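Local coordinates for acetylglutamate kinase (Streptococcus mutans, PDB 3L86), which probably catalyses the ATP-dependent phosphorylation of N-acetyl-L-glutamate to N-acetyl-L-glutamyl 5-phosphate, an early step of arginine biosynthesis, at residues A[158-163]-A[197-202]. Numbering follows the deposited sequence.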
loop_
_atom_site.group_PDB
_atom_site.type_symbol
_atom_site.label_atom_id
_atom_site.label_comp_id
_atom_site.label_asym_id
_atom_site.label_seq_id
_atom_site.Cartn_x
_atom_site.Cartn_y
_atom_site.Cartn_z
ATOM N N THR A 158 4.992 13.663 -1.352
ATOM C CA THR A 158 5.946 14.678 -0.877
ATOM C C THR A 158 5.888 14.889 0.646
ATOM O O THR A 158 6.881 15.296 1.247
ATOM C CB THR A 158 5.706 16.087 -1.565
ATOM O OG1 THR A 158 4.347 16.440 -1.348
ATOM C CG2 THR A 158 6.005 16.054 -3.072
ATOM N N HIS A 159 4.747 14.634 1.290
ATOM C CA HIS A 159 4.718 14.774 2.772
ATOM C C HIS A 159 3.516 14.047 3.308
ATOM O O HIS A 159 2.445 14.040 2.662
ATOM C CB HIS A 159 4.682 16.283 3.218
ATOM C CG HIS A 159 4.734 16.504 4.710
ATOM N ND1 HIS A 159 3.659 16.980 5.436
ATOM C CD2 HIS A 159 5.734 16.330 5.605
ATOM C CE1 HIS A 159 3.994 17.062 6.711
ATOM N NE2 HIS A 159 5.245 16.684 6.838
ATOM N N ILE A 160 3.704 13.430 4.481
ATOM C CA ILE A 160 2.599 12.885 5.270
ATOM C C ILE A 160 2.323 13.757 6.546
ATOM O O ILE A 160 3.218 13.931 7.380
ATOM C CB ILE A 160 2.872 11.435 5.654
ATOM C CG1 ILE A 160 3.052 10.532 4.392
ATOM C CG2 ILE A 160 1.683 10.881 6.439
ATOM C CD1 ILE A 160 1.709 10.388 3.608
ATOM N N ASN A 161 1.118 14.323 6.667
ATOM C CA ASN A 161 0.698 15.051 7.903
ATOM C C ASN A 161 0.265 14.054 9.000
ATOM O O ASN A 161 -0.819 13.475 8.924
ATOM C CB ASN A 161 -0.427 16.071 7.596
ATOM C CG ASN A 161 -0.738 16.985 8.783
ATOM O OD1 ASN A 161 -0.555 16.602 9.913
ATOM N ND2 ASN A 161 -1.119 18.230 8.509
ATOM N N LYS A 162 1.189 13.780 9.933
ATOM C CA LYS A 162 1.032 12.787 11.032
ATOM C C LYS A 162 -0.123 13.126 11.992
ATOM O O LYS A 162 -0.865 12.230 12.435
ATOM C CB LYS A 162 2.355 12.696 11.834
ATOM C CG LYS A 162 3.598 12.303 11.029
ATOM C CD LYS A 162 4.924 12.782 11.685
ATOM C CE LYS A 162 5.029 12.270 13.106
ATOM N NZ LYS A 162 6.244 12.780 13.781
ATOM N N ARG A 163 -0.312 14.426 12.264
ATOM C CA ARG A 163 -1.297 14.900 13.258
ATOM C C ARG A 163 -2.719 14.358 13.051
ATOM O O ARG A 163 -3.405 13.952 14.016
ATOM C CB ARG A 163 -1.293 16.453 13.355
ATOM N N ALA A 197 2.632 3.265 1.118
ATOM C CA ALA A 197 3.009 2.465 2.275
ATOM C C ALA A 197 4.391 2.819 2.852
ATOM O O ALA A 197 4.508 2.907 4.081
ATOM C CB ALA A 197 2.990 0.960 1.876
ATOM N N THR A 198 5.432 2.953 1.992
ATOM C CA THR A 198 6.800 3.407 2.460
ATOM C C THR A 198 6.733 4.771 3.179
ATOM O O THR A 198 7.293 4.956 4.239
ATOM C CB THR A 198 7.883 3.604 1.290
ATOM O OG1 THR A 198 7.958 2.437 0.468
ATOM C CG2 THR A 198 9.261 3.843 1.884
ATOM N N ALA A 199 6.065 5.733 2.575
ATOM C CA ALA A 199 5.983 7.077 3.141
ATOM C C ALA A 199 5.279 7.098 4.507
ATOM O O ALA A 199 5.721 7.755 5.481
ATOM C CB ALA A 199 5.243 7.981 2.124
ATOM N N VAL A 200 4.186 6.338 4.592
ATOM C CA VAL A 200 3.441 6.245 5.821
ATOM C C VAL A 200 4.251 5.556 6.924
ATOM O O VAL A 200 4.345 6.106 8.077
ATOM C CB VAL A 200 2.117 5.495 5.593
ATOM C CG1 VAL A 200 1.394 5.270 6.912
ATOM C CG2 VAL A 200 1.233 6.286 4.526
ATOM N N ALA A 201 4.837 4.385 6.605
ATOM C CA ALA A 201 5.673 3.625 7.599
ATOM C C ALA A 201 6.866 4.476 8.123
ATOM O O ALA A 201 7.204 4.491 9.342
ATOM C CB ALA A 201 6.193 2.289 6.936
ATOM N N VAL A 202 7.539 5.158 7.189
ATOM C CA VAL A 202 8.677 6.013 7.540
ATOM C C VAL A 202 8.230 7.231 8.381
ATOM O O VAL A 202 8.805 7.491 9.450
ATOM C CB VAL A 202 9.525 6.419 6.298
ATOM C CG1 VAL A 202 10.668 7.400 6.738
ATOM C CG2 VAL A 202 10.024 5.178 5.604
#
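Ile160, the last residue of strand 155-160, reaches one flank of helix 193-203 and lies against Ala199 and Val200. The ethyl branch makes the contact: CG1 stands beside the backbone N and anti to the carbonyl carbon (chi1 -60°), which turns it to the helix. From there Ile160 CG1 packs against Ala199, 4.1 Å from its CB and 4.0 Å from its O, the latter a van der Waals contact of a methylene with the helix backbone, not a hydrogen bond. The end of the branch continues to the next residue, where Ile160 CD1 meets Val200 CG2 at 4.2 Å, methyl to methyl. Alanine suits its place because its short side chain lets the ethyl group come close to the helix backbone, while the branched Val200 serves two neighbours, offering CG2 to Ile160 and also packing on Val40 of strand 38-43. Ile160 in turn is flanked by Leu196 and Ala203 of the same helix, about one turn before and one turn after Ala199, and touches Val141 of the paired strand 141-145; a long, branched aliphatic residue fits such a buried, largely apolar setting. Just beyond it the chain turns into helix 162-170, with Asn161 as N-cap: its OD1 accepts a weak, bent bond from Arg163 N (3.2 Å, 126°). The contact thus joins the two-stranded antiparallel sheet of 141-145 and 155-160 to a helix that also packs on the central sheet and on helix 246-258, part of the layered alpha/beta sandwich of the amino acid kinase fold.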